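Local coordinates for protein superoxide dismutase (Candida albicans, PDB 4GUN) that probably converts superoxide radicals into hydrogen peroxide and dioxygen at a manganese ion, protecting the cell from oxidative damage, at residues S102-G105 with K106-A110; D18-E21 with P22-K26; G113-S116 with N117-I121. The protein carries 2 engineered substitutions. One frame throughout, in Å; residues are numbered along the deposited sequence.

Interaction 1 (S102-G105 with K106-A110). With SO4 (sulfate ion), chain R.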
loop_
_atom_site.group_PDB
_atom_site.type_symbol
_atom_site.label_atom_id
_atom_site.label_comp_id
_atom_site.label_asym_id
_atom_site.label_seq_id
_atom_site.Cartn_x
_atom_site.Cartn_y
_atom_site.Cartn_z
ATOM N N SER A 102 -12.143 -7.806 35.917
ATOM C CA SER A 102 -12.811 -8.178 34.658
ATOM C C SER A 102 -11.788 -8.867 33.761
ATOM O O SER A 102 -10.580 -8.654 33.952
ATOM C CB SER A 102 -13.428 -6.960 33.961
ATOM O OG SER A 102 -12.471 -6.078 33.392
ATOM N N ALA A 103 -12.250 -9.701 32.797
ATOM C CA ALA A 103 -11.346 -10.416 31.867
ATOM C C ALA A 103 -10.375 -9.473 31.152
ATOM O O ALA A 103 -9.173 -9.762 31.091
ATOM C CB ALA A 103 -12.144 -11.251 30.865
ATOM N N LEU A 104 -10.871 -8.305 30.682
ATOM C CA LEU A 104 -10.029 -7.298 30.028
ATOM C C LEU A 104 -9.026 -6.699 31.019
ATOM O O LEU A 104 -7.847 -6.616 30.695
ATOM C CB LEU A 104 -10.875 -6.173 29.369
ATOM C CG LEU A 104 -10.057 -4.988 28.811
ATOM C CD1 LEU A 104 -9.159 -5.396 27.647
ATOM C CD2 LEU A 104 -10.931 -3.795 28.485
ATOM N N GLY A 105 -9.511 -6.278 32.193
ATOM C CA GLY A 105 -8.702 -5.679 33.255
ATOM C C GLY A 105 -7.592 -6.589 33.729
ATOM O O GLY A 105 -6.474 -6.132 33.972
ATOM N N LYS A 106 -7.893 -7.884 33.837
ATOM C CA LYS A 106 -6.942 -8.938 34.208
ATOM C C LYS A 106 -5.877 -9.064 33.111
ATOM O O LYS A 106 -4.696 -9.188 33.428
ATOM C CB LYS A 106 -7.664 -10.297 34.365
ATOM C CG LYS A 106 -8.170 -10.575 35.775
ATOM C CD LYS A 106 -8.240 -12.079 36.086
ATOM C CE LYS A 106 -9.528 -12.724 35.640
ATOM N NZ LYS A 106 -9.528 -14.185 35.903
ATOM N N GLN A 107 -6.291 -9.016 31.831
ATOM C CA GLN A 107 -5.353 -9.112 30.703
ATOM C C GLN A 107 -4.400 -7.911 30.620
ATOM O O GLN A 107 -3.214 -8.122 30.396
ATOM C CB GLN A 107 -6.071 -9.387 29.377
ATOM C CG GLN A 107 -5.150 -9.972 28.295
ATOM C CD GLN A 107 -4.701 -11.394 28.552
ATOM O OE1 GLN A 107 -5.376 -12.179 29.226
ATOM N NE2 GLN A 107 -3.569 -11.770 27.979
ATOM N N ILE A 108 -4.914 -6.673 30.839
ATOM C CA ILE A 108 -4.135 -5.428 30.853
ATOM C C ILE A 108 -3.040 -5.526 31.919
ATOM O O ILE A 108 -1.882 -5.213 31.635
ATOM C CB ILE A 108 -5.038 -4.174 31.064
ATOM C CG1 ILE A 108 -5.984 -3.953 29.844
ATOM C CG2 ILE A 108 -4.196 -2.898 31.376
ATOM C CD1 ILE A 108 -7.083 -2.976 30.065
ATOM N N VAL A 109 -3.421 -5.964 33.134
ATOM C CA VAL A 109 -2.516 -6.104 34.273
ATOM C C VAL A 109 -1.434 -7.142 33.973
ATOM O O VAL A 109 -0.243 -6.858 34.150
ATOM C CB VAL A 109 -3.275 -6.358 35.600
ATOM C CG1 VAL A 109 -2.323 -6.804 36.711
ATOM C CG2 VAL A 109 -4.071 -5.122 36.025
ATOM N N ALA A 110 -1.836 -8.308 33.451
ATOM C CA ALA A 110 -0.885 -9.376 33.106
ATOM C C ALA A 110 0.144 -8.922 32.066
ATOM O O ALA A 110 1.339 -9.145 32.255
ATOM C CB ALA A 110 -1.640 -10.599 32.590
HETATM S S SO4 R . -16.270 -9.959 32.576
HETATM O O1 SO4 R . -16.882 -11.240 32.226
HETATM O O2 SO4 R . -14.832 -10.077 32.425
HETATM O O3 SO4 R . -16.785 -8.900 31.700
HETATM O O4 SO4 R . -16.578 -9.606 33.963
#
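The first two turns of helix 103-112 open on a serine N-cap, and S102 meets K106 there through the first backbone bond of the helix, K106 N to S102 O at 2.8 Å. The same serine serves the helix start a second time: its OG accepts from G105 N at 3.2 Å. That reach depends on the hydroxyl standing between the backbone N and the carbonyl carbon (chi1 71°). OG is also hydrogen-bonded to D99 O, which ties the cap to the preceding loop. Another N-H of the first turn points out of the helix end, A103 N, and in this crystal it is taken by a sulfate ion, probably from the crystallisation liquor, through O2 at 2.6 Å in a nearly straight bond (175°). Further along, Q107 N bonds to A103 O, I108 N to L104 O and V109 N to G105 O. On the buried flank the side chains of L104 and I108 cross at a slant, CG of the leucine 3.8 Å from CD1 of the isoleucine. Both also touch L147 of strand 146-153, and L104 reaches A200 of helix 197-205. V109 lays CG2 3.3 Å from G105 O. A serine N-cap whose hydroxyl accepts from the third residue beyond it is characteristic of alpha-helix N termini.

Interaction 2 (D18-E21 with P22-K26)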
loop_
_atom_site.group_PDB
_atom_site.type_symbol
_atom_site.label_atom_id
_atom_site.label_comp_id
_atom_site.label_asym_id
_atom_site.label_seq_id
_atom_site.Cartn_x
_atom_site.Cartn_y
_atom_site.Cartn_z
ATOM N N ASP A 18 -22.530 17.875 22.970
ATOM C CA ASP A 18 -21.649 18.716 23.779
ATOM C C ASP A 18 -21.143 18.027 25.076
ATOM O O ASP A 18 -20.415 18.640 25.851
ATOM C CB ASP A 18 -22.389 20.029 24.111
ATOM C CG ASP A 18 -23.591 19.870 25.043
ATOM O OD1 ASP A 18 -24.121 20.900 25.502
ATOM O OD2 ASP A 18 -24.024 18.710 25.276
ATOM N N ALA A 19 -21.538 16.771 25.297
ATOM C CA ALA A 19 -21.242 16.002 26.513
ATOM C C ALA A 19 -19.791 15.544 26.680
ATOM O O ALA A 19 -19.418 15.149 27.786
ATOM C CB ALA A 19 -22.217 14.832 26.636
ATOM N N LEU A 20 -18.959 15.621 25.605
ATOM C CA LEU A 20 -17.528 15.247 25.639
ATOM C C LEU A 20 -16.621 16.448 25.915
ATOM O O LEU A 20 -15.405 16.285 26.056
ATOM C CB LEU A 20 -17.086 14.474 24.358
ATOM C CG LEU A 20 -17.984 13.283 23.882
ATOM C CD1 LEU A 20 -17.227 12.424 22.869
ATOM C CD2 LEU A 20 -18.454 12.396 25.062
ATOM N N GLU A 21 -17.215 17.663 26.021
ATOM C CA GLU A 21 -16.487 18.910 26.332
ATOM C C GLU A 21 -15.891 18.821 27.746
ATOM O O GLU A 21 -16.527 18.194 28.593
ATOM C CB GLU A 21 -17.437 20.118 26.208
ATOM C CG GLU A 21 -17.705 20.455 24.752
ATOM C CD GLU A 21 -18.675 21.585 24.479
ATOM O OE1 GLU A 21 -19.161 22.222 25.442
ATOM O OE2 GLU A 21 -18.951 21.832 23.285
ATOM N N PRO A 22 -14.666 19.345 28.027
ATOM C CA PRO A 22 -13.793 20.146 27.148
ATOM C C PRO A 22 -12.826 19.352 26.265
ATOM O O PRO A 22 -11.947 19.948 25.652
ATOM C CB PRO A 22 -13.035 21.026 28.157
ATOM C CG PRO A 22 -12.848 20.115 29.349
ATOM C CD PRO A 22 -14.090 19.239 29.391
ATOM N N TYR A 23 -12.961 18.021 26.232
ATOM C CA TYR A 23 -12.058 17.111 25.516
ATOM C C TYR A 23 -12.295 17.088 24.000
ATOM O O TYR A 23 -11.349 17.283 23.236
ATOM C CB TYR A 23 -12.076 15.713 26.185
ATOM C CG TYR A 23 -11.932 15.811 27.695
ATOM C CD1 TYR A 23 -10.760 16.300 28.273
ATOM C CD2 TYR A 23 -12.998 15.524 28.535
ATOM C CE1 TYR A 23 -10.644 16.459 29.654
ATOM C CE2 TYR A 23 -12.896 15.684 29.920
ATOM C CZ TYR A 23 -11.716 16.151 30.473
ATOM O OH TYR A 23 -11.581 16.258 31.837
ATOM N N ILE A 24 -13.559 16.911 23.579
ATOM C CA ILE A 24 -13.997 16.937 22.173
ATOM C C ILE A 24 -15.194 17.911 22.109
ATOM O O ILE A 24 -16.152 17.758 22.865
ATOM C CB ILE A 24 -14.348 15.529 21.590
ATOM C CG1 ILE A 24 -13.228 14.481 21.896
ATOM C CG2 ILE A 24 -14.643 15.644 20.071
ATOM C CD1 ILE A 24 -13.534 13.052 21.486
ATOM N N SER A 25 -15.113 18.932 21.246
ATOM C CA SER A 25 -16.173 19.940 21.179
ATOM C C SER A 25 -17.442 19.461 20.477
ATOM O O SER A 25 -17.387 18.524 19.668
ATOM C CB SER A 25 -15.654 21.221 20.529
ATOM O OG SER A 25 -15.534 21.064 19.122
ATOM N N LYS A 26 -18.582 20.141 20.765
ATOM C CA LYS A 26 -19.863 19.875 20.097
ATOM C C LYS A 26 -19.683 20.099 18.587
ATOM O O LYS A 26 -20.218 19.341 17.784
ATOM C CB LYS A 26 -20.969 20.818 20.621
ATOM C CG LYS A 26 -22.281 20.664 19.868
ATOM C CD LYS A 26 -23.468 21.294 20.546
ATOM C CE LYS A 26 -24.628 21.289 19.575
ATOM N NZ LYS A 26 -25.774 22.076 20.086
HETATM O O HOH W 1 -18.699 17.232 23.149
#
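L20 lies alongside I24, both side chains pointing the same way, with the two CD1 methyls 4.0 Å apart; N29 of helix 26-56 touches both. The carbonyl of the same leucine receives two N-H groups. I24 N approaches L20 O at 3.2 Å from above the carbonyl plane, 61° out of it, in an otherwise straight bond, while Y23 N makes a weak bond to that oxygen. A type I turn from D18 to E21 and the cis peptide before P22 bend the chain back on itself, and P22 CD rests 3.8 Å over one face of the Y23 ring, offset toward its rim. A water bridges the two arms inside this fold, accepting from L20 N at 2.9 Å and donating to I24 O at 2.6 Å. At the other end, E21 reaches across with its chain extended beyond CG (chi2 177°), and OE2 accepts from K26 N at 3.1 Å through its anti lone pair. K26 in turn packs its CB 3.8 Å from D18 CB. S25 is the N-cap of helix 26-56. I24 sits about 6 Å, side chain to side chain, from the manganese ligand H32. The first turn thus has two of its N-H groups taken, K26 N by the E21 carboxylate and I28 N by the capping S25 hydroxyl, and the helix dipole would probably stabilise the negative charge of E21.

Interaction 3 (G113-S116 with N117-I121)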
loop_
_atom_site.group_PDB
_atom_site.type_symbol
_atom_site.label_atom_id
_atom_site.label_comp_id
_atom_site.label_asym_id
_atom_site.label_seq_id
_atom_site.Cartn_x
_atom_site.Cartn_y
_atom_site.Cartn_z
ATOM N N GLY A 113 0.979 -4.260 32.971
ATOM C CA GLY A 113 1.163 -3.836 34.356
ATOM C C GLY A 113 0.078 -2.878 34.806
ATOM O O GLY A 113 -0.450 -3.026 35.906
ATOM N N SER A 114 -0.294 -1.910 33.927
ATOM C CA SER A 114 -1.299 -0.864 34.191
ATOM C C SER A 114 -1.942 -0.333 32.929
ATOM O O SER A 114 -1.359 -0.433 31.840
ATOM C CB SER A 114 -0.659 0.317 34.924
ATOM O OG SER A 114 0.363 0.922 34.144
ATOM N N VAL A 115 -3.130 0.280 33.097
ATOM C CA VAL A 115 -3.901 0.979 32.062
ATOM C C VAL A 115 -3.059 2.162 31.558
ATOM O O VAL A 115 -2.969 2.363 30.343
ATOM C CB VAL A 115 -5.274 1.464 32.602
ATOM C CG1 VAL A 115 -6.086 2.169 31.513
ATOM C CG2 VAL A 115 -6.061 0.297 33.159
ATOM N N SER A 116 -2.410 2.902 32.495
ATOM C CA SER A 116 -1.560 4.029 32.146
ATOM C C SER A 116 -0.451 3.644 31.171
ATOM O O SER A 116 -0.210 4.393 30.227
ATOM C CB SER A 116 -1.016 4.721 33.391
ATOM O OG SER A 116 -0.207 3.833 34.140
ATOM N N ASN A 117 0.177 2.456 31.355
ATOM C CA ASN A 117 1.237 1.970 30.466
ATOM C C ASN A 117 0.677 1.625 29.088
ATOM O O ASN A 117 1.306 1.926 28.078
ATOM C CB ASN A 117 1.985 0.767 31.077
ATOM C CG ASN A 117 3.245 0.353 30.323
ATOM O OD1 ASN A 117 3.927 1.167 29.682
ATOM N ND2 ASN A 117 3.607 -0.926 30.413
ATOM N N LEU A 118 -0.501 1.005 29.050
ATOM C CA LEU A 118 -1.199 0.676 27.817
ATOM C C LEU A 118 -1.594 1.973 27.068
ATOM O O LEU A 118 -1.412 2.052 25.846
ATOM C CB LEU A 118 -2.433 -0.189 28.136
ATOM C CG LEU A 118 -3.392 -0.501 26.970
ATOM C CD1 LEU A 118 -2.652 -1.184 25.755
ATOM C CD2 LEU A 118 -4.567 -1.308 27.439
ATOM N N ILE A 119 -2.087 2.998 27.803
ATOM C CA ILE A 119 -2.446 4.309 27.215
ATOM C C ILE A 119 -1.182 4.969 26.603
ATOM O O ILE A 119 -1.253 5.519 25.490
ATOM C CB ILE A 119 -3.179 5.211 28.263
ATOM C CG1 ILE A 119 -4.592 4.653 28.583
ATOM C CG2 ILE A 119 -3.260 6.683 27.792
ATOM C CD1 ILE A 119 -5.337 5.404 29.719
ATOM N N ASP A 120 -0.023 4.867 27.309
ATOM C CA ASP A 120 1.256 5.419 26.814
ATOM C C ASP A 120 1.685 4.774 25.502
ATOM O O ASP A 120 2.117 5.476 24.585
ATOM C CB ASP A 120 2.376 5.263 27.849
ATOM C CG ASP A 120 2.279 6.180 29.042
ATOM O OD1 ASP A 120 1.614 7.243 28.930
ATOM O OD2 ASP A 120 2.872 5.845 30.087
ATOM N N ILE A 121 1.573 3.441 25.422
ATOM C CA ILE A 121 1.894 2.663 24.221
ATOM C C ILE A 121 0.953 3.067 23.063
ATOM O O ILE A 121 1.437 3.331 21.960
ATOM C CB ILE A 121 1.913 1.137 24.511
ATOM C CG1 ILE A 121 3.096 0.774 25.426
ATOM C CG2 ILE A 121 1.968 0.327 23.218
ATOM C CD1 ILE A 121 2.894 -0.489 26.247
#
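N117 sets its CB 3.5 Å from S114 OG, and its backbone N makes a weak bond to S114 O. CG turned away from the backbone N (chi1 -170°) carries the amide back toward the preceding helix, where ND2 is hydrogen-bonded to Y112 O. Within the first turn the two serines are joined to each other, S114 OG to S116 OG at 3.0 Å, either hydroxyl being a possible donor; both stand between their own backbone N and carbonyl carbon. L118 follows, its N bonded to S114 O at 3.3 Å, in the first i to i+4 bond of the turn. Its side chain is buried against I108 and Y112 of helix 103-112 and V149 of strand 146-153. S114 occupies the N-cap position of helix 115-127, just after G113 has left helix 103-112 with positive phi, so the helix begins at a tight corner in the C-terminal domain of the iron/manganese superoxide dismutase family. I119 comes next, with its N held by V115 O at 2.8 Å and its side chain slanting across that of V115, CD1 3.8 Å from V115 CG1. D120 is exposed; its N bonds to S116 O at 3.0 Å. Its carboxylate folds back over that carbonyl, CG 3.3 Å from S116 O, and the two groups, both acceptors, do not bond to each other. I121 closes the segment by donating its N-H to N117 O, while its side chain packs on Q142 of the second subunit.

From the N terminus, interaction 2 comes first, where residues 18-26 fold back on themselves just ahead of helix 26-56 in the alpha-hairpin domain, near the manganese site. Interactions 1 and 3 follow much later, in the C-terminal domain, at the starts of the consecutive helices 103-112 and 115-127; each is a local contact along one helix start and closes no long loop. All three lie in series, so none nests inside or crosses another. Interactions 1 and 3 touch: I108 CG2 packs 3.8 Å from V115 N, joining the two helices beside strand 146-153. Interaction 2 stands apart, its nearest atoms about 12 Å from interaction 3 and about 18 Å from interaction 1.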